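Local coordinates for aminotransferase (Streptomyces pactum, PDB 4ZM4), which belongs to the class-III aminotransferases, a family of enzymes that work with pyridoxal phosphate, at residues B[212-217]-B[247-252]. The protein carries 1 engineered substitution. Numbering follows the deposited sequence.
With P3B ((3E,4R,5R)-4,5-dihydroxy-3-{[(Z)-{3-hydroxy-2-methyl-5-[(phosphonooxy)methyl]pyridin-4(1H)-ylidene}methyl]imino}cyclohex-1-ene-1-carboxylic acid), chain H.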
ATOM      1  N   ILE B 212       7.483 -24.319 -12.923  1.00 19.24           N
ATOM      2  CA  ILE B 212       7.729 -23.140 -12.088  1.00 18.47           C
ATOM      3  C   ILE B 212       7.475 -21.841 -12.856  1.00 18.64           C
ATOM      4  O   ILE B 212       8.167 -21.536 -13.841  1.00 17.26           O
ATOM      5  CB  ILE B 212       9.154 -23.179 -11.484  1.00 17.97           C
ATOM      6  CG1 ILE B 212       9.250 -24.343 -10.511  1.00 16.63           C
ATOM      7  CG2 ILE B 212       9.477 -21.846 -10.771  1.00 17.72           C
ATOM      8  CD1 ILE B 212      10.656 -24.764 -10.165  1.00 17.00           C
ATOM      9  N   ALA B 213       6.513 -21.040 -12.370  1.00 18.43           N
ATOM     10  CA  ALA B 213       6.279 -19.711 -12.913  1.00 17.04           C
ATOM     11  C   ALA B 213       7.395 -18.754 -12.540  1.00 18.40           C
ATOM     12  O   ALA B 213       7.832 -17.943 -13.359  1.00 18.43           O
ATOM     13  CB  ALA B 213       4.951 -19.167 -12.412  1.00 18.49           C
ATOM     14  N   ALA B 214       7.826 -18.781 -11.279  1.00 20.01           N
ATOM     15  CA  ALA B 214       8.827 -17.817 -10.776  1.00 19.23           C
ATOM     16  C   ALA B 214       9.606 -18.346  -9.587  1.00 19.08           C
ATOM     17  O   ALA B 214       9.104 -19.103  -8.777  1.00 19.65           O
ATOM     18  CB  ALA B 214       8.169 -16.491 -10.405  1.00 19.66           C
ATOM     19  N   VAL B 215      10.848 -17.909  -9.487  1.00 19.54           N
ATOM     20  CA  VAL B 215      11.580 -17.949  -8.259  1.00 18.33           C
ATOM     21  C   VAL B 215      11.676 -16.510  -7.752  1.00 19.56           C
ATOM     22  O   VAL B 215      12.242 -15.639  -8.431  1.00 20.60           O
ATOM     23  CB  VAL B 215      12.978 -18.478  -8.459  1.00 18.00           C
ATOM     24  CG1 VAL B 215      13.705 -18.507  -7.122  1.00 18.25           C
ATOM     25  CG2 VAL B 215      12.933 -19.875  -9.086  1.00 18.82           C
ATOM     26  N   ILE B 216      11.161 -16.249  -6.546  1.00 18.65           N
ATOM     27  CA  ILE B 216      11.346 -14.941  -5.939  1.00 18.46           C
ATOM     28  C   ILE B 216      12.419 -15.037  -4.855  1.00 18.32           C
ATOM     29  O   ILE B 216      12.483 -16.064  -4.144  1.00 18.81           O
ATOM     30  CB  ILE B 216      10.025 -14.343  -5.402  1.00 19.99           C
ATOM     31  CG1 ILE B 216      10.234 -12.917  -4.889  1.00 19.31           C
ATOM     32  CG2 ILE B 216       9.437 -15.212  -4.297  1.00 21.24           C
ATOM     33  CD1 ILE B 216       8.972 -12.074  -4.842  1.00 19.75           C
ATOM     34  N   VAL B 217      13.253 -13.988  -4.737  1.00 15.32           N
ATOM     35  CA  VAL B 217      14.405 -14.046  -3.874  1.00 15.77           C
ATOM     36  C   VAL B 217      14.900 -12.656  -3.441  1.00 15.97           C
ATOM     37  O   VAL B 217      14.853 -11.701  -4.223  1.00 16.63           O
ATOM     38  CB  VAL B 217      15.525 -14.809  -4.583  1.00 15.54           C
ATOM     39  CG1 VAL B 217      15.995 -14.035  -5.787  1.00 15.19           C
ATOM     40  CG2 VAL B 217      16.680 -15.098  -3.623  1.00 16.38           C
ATOM     41  N   MET B 247      10.463 -17.229 -14.559  1.00 27.70           N
ATOM     42  CA  MET B 247      10.910 -15.835 -14.394  1.00 25.24           C
ATOM     43  C   MET B 247      11.686 -15.734 -13.098  1.00 24.58           C
ATOM     44  O   MET B 247      11.278 -16.296 -12.075  1.00 26.86           O
ATOM     45  CB  MET B 247       9.726 -14.856 -14.443  1.00 25.92           C
ATOM     46  CG  MET B 247       9.002 -14.909 -15.783  1.00 27.74           C
ATOM     47  SD  MET B 247       7.780 -13.604 -16.025  1.00 30.86           S
ATOM     48  CE  MET B 247       8.821 -12.221 -16.470  1.00 33.09           C
ATOM     49  N   LEU B 248      12.827 -15.068 -13.145  1.00 23.23           N
ATOM     50  CA  LEU B 248      13.596 -14.781 -11.944  1.00 23.30           C
ATOM     51  C   LEU B 248      13.168 -13.393 -11.436  1.00 23.37           C
ATOM     52  O   LEU B 248      13.250 -12.409 -12.184  1.00 21.53           O
ATOM     53  CB  LEU B 248      15.109 -14.830 -12.218  1.00 22.97           C
ATOM     54  CG  LEU B 248      16.060 -14.501 -11.041  1.00 23.13           C
ATOM     55  CD1 LEU B 248      15.790 -15.343  -9.812  1.00 22.92           C
ATOM     56  CD2 LEU B 248      17.507 -14.674 -11.472  1.00 23.15           C
ATOM     57  N   VAL B 249      12.662 -13.357 -10.193  1.00 22.03           N
ATOM     58  CA  VAL B 249      12.215 -12.129  -9.558  1.00 20.74           C
ATOM     59  C   VAL B 249      13.156 -11.762  -8.411  1.00 18.78           C
ATOM     60  O   VAL B 249      13.191 -12.443  -7.401  1.00 18.18           O
ATOM     61  CB  VAL B 249      10.765 -12.243  -9.026  1.00 19.89           C
ATOM     62  CG1 VAL B 249      10.251 -10.897  -8.587  1.00 18.58           C
ATOM     63  CG2 VAL B 249       9.809 -12.790 -10.099  1.00 22.82           C
ATOM     64  N   PHE B 250      13.884 -10.657  -8.555  1.00 17.90           N
ATOM     65  CA  PHE B 250      14.668 -10.131  -7.445  1.00 16.95           C
ATOM     66  C   PHE B 250      13.779  -9.178  -6.691  1.00 16.47           C
ATOM     67  O   PHE B 250      13.309  -8.168  -7.228  1.00 15.92           O
ATOM     68  CB  PHE B 250      15.929  -9.368  -7.916  1.00 16.71           C
ATOM     69  CG  PHE B 250      17.107 -10.244  -8.249  1.00 16.21           C
ATOM     70  CD1 PHE B 250      17.030 -11.621  -8.231  1.00 16.73           C
ATOM     71  CD2 PHE B 250      18.300  -9.668  -8.639  1.00 17.04           C
ATOM     72  CE1 PHE B 250      18.126 -12.417  -8.573  1.00 16.72           C
ATOM     73  CE2 PHE B 250      19.395 -10.445  -8.997  1.00 16.92           C
ATOM     74  CZ  PHE B 250      19.306 -11.827  -8.951  1.00 16.66           C
ATOM     75  N   ASP B 251      13.557  -9.486  -5.424  1.00 16.79           N
ATOM     76  CA  ASP B 251      12.943  -8.535  -4.491  1.00 15.98           C
ATOM     77  C   ASP B 251      14.056  -7.642  -3.998  1.00 15.29           C
ATOM     78  O   ASP B 251      14.763  -7.988  -3.078  1.00 14.74           O
ATOM     79  CB  ASP B 251      12.248  -9.271  -3.328  1.00 15.94           C
ATOM     80  CG  ASP B 251      11.484  -8.350  -2.422  1.00 15.81           C
ATOM     81  OD1 ASP B 251      11.625  -7.119  -2.536  1.00 15.60           O
ATOM     82  OD2 ASP B 251      10.722  -8.872  -1.561  1.00 17.92           O
ATOM     83  N   GLU B 252      14.172  -6.462  -4.602  1.00 16.43           N
ATOM     84  CA  GLU B 252      15.140  -5.471  -4.175  1.00 17.24           C
ATOM     85  C   GLU B 252      14.527  -4.328  -3.362  1.00 17.85           C
ATOM     86  O   GLU B 252      15.031  -3.206  -3.373  1.00 21.35           O
ATOM     87  CB  GLU B 252      15.892  -4.946  -5.392  1.00 16.88           C
ATOM     88  CG  GLU B 252      16.695  -6.031  -6.114  1.00 16.13           C
ATOM     89  CD  GLU B 252      18.113  -5.612  -6.426  1.00 15.83           C
ATOM     90  OE1 GLU B 252      18.744  -4.994  -5.541  1.00 14.65           O
ATOM     91  OE2 GLU B 252      18.581  -5.876  -7.561  1.00 15.75           O
TER
HETATM   92  OAH P3B H 501       4.718  -4.242   2.408  1.00 14.68           O
HETATM   93  PBA P3B H 501       6.048  -3.399   2.599  1.00 15.23           P
HETATM   94  OAI P3B H 501       6.236  -3.369   4.085  1.00 14.22           O
HETATM   95  OAC P3B H 501       5.961  -1.985   2.048  1.00 16.44           O
HETATM   96  OAQ P3B H 501       7.177  -4.386   1.858  1.00 14.93           O
HETATM   97  CAM P3B H 501       7.155  -5.845   1.984  1.00 14.96           C
HETATM   98  CAV P3B H 501       8.446  -6.276   1.804  1.00 15.18           C
HETATM   99  CAL P3B H 501       8.762  -6.829   0.571  1.00 13.73           C
HETATM  100  NAP P3B H 501      10.072  -7.230   0.346  1.00 13.84           N
HETATM  101  CAU P3B H 501      11.042  -7.073   1.309  1.00 13.30           C
HETATM  102  CAA P3B H 501      12.326  -7.500   1.093  1.00 13.01           C
HETATM  103  CAW P3B H 501      10.731  -6.579   2.498  1.00 13.23           C
HETATM  104  OAE P3B H 501      11.730  -6.455   3.401  1.00 13.91           O
HETATM  105  CAX P3B H 501       9.447  -6.124   2.803  1.00 16.63           C
HETATM  106  CAJ P3B H 501       9.144  -5.599   4.108  1.00 20.22           C
HETATM  107  NAO P3B H 501      10.047  -5.668   5.144  1.00 24.96           N
HETATM  108  CAT P3B H 501       9.732  -5.280   6.420  1.00 33.34           C
HETATM  109  CAK P3B H 501       8.433  -4.938   6.889  1.00 33.36           C
HETATM  110  CAS P3B H 501       8.134  -4.626   8.211  1.00 31.90           C
HETATM  111  CAR P3B H 501       6.844  -4.235   8.616  1.00 30.86           C
HETATM  112  OAD P3B H 501       6.597  -3.855   9.772  1.00 31.04           O
HETATM  113  OAB P3B H 501       5.883  -4.321   7.891  1.00 28.77           O
HETATM  114  CAN P3B H 501       9.103  -4.402   9.109  1.00 34.43           C
HETATM  115  CAY P3B H 501      10.570  -4.603   8.697  1.00 35.22           C
HETATM  116  OAF P3B H 501      11.133  -5.242   9.859  1.00 40.25           O
HETATM  117  CAZ P3B H 501      10.818  -5.405   7.355  1.00 35.14           C
HETATM  118  OAG P3B H 501      12.137  -5.239   6.718  1.00 31.64           O
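Residues 212-217 and 247-251 run as neighbouring parallel strands, their axes 4.8 Å apart and turned by 23°, joined by a ladder of five backbone hydrogen bonds from Met247 N to Ala213 O through to Asp251 N to Val217 O at 2.8 Å. With helix 233-244 between them they form a beta-alpha-beta unit in the central seven-stranded, mixed sheet of the aminotransferase fold, and the pair illustrates how such a sheet presents a ligand-binding residue at a strand's C-terminal end. As expected of parallel strands, Val249 bonds to the two residues that flank its register mate Ile216: its N-H goes to Val215 O and its O takes the N-H of Val217. The Ile216 CA-H also approaches Val249 O.

On the face of Ala214, Ile216 and Val249, the two branches of Val249 divide the work. CG1, anti to the backbone N (chi1 -170°), meets Ile216 CD1 at 4.1 Å, whereas CG2 reaches back to Ala214 CB. Helix 123-138 packs over this face. On the other, Val217 and Phe250 lie side by side, and Val217 CG1 comes obliquely to the ring, 3.6 Å from Phe250 CD1. The same methyl touches Leu248 CD1, while helix 233-244 packs against Val215 and Leu248.

At the strand's end, His151 ND1 and the ligand share one carboxylate oxygen of Asp251, and OD1 bonds to Val253 N. P3B donates from its pyridine nitrogen, NAP, to Asp251 OD2 at 2.6 Å.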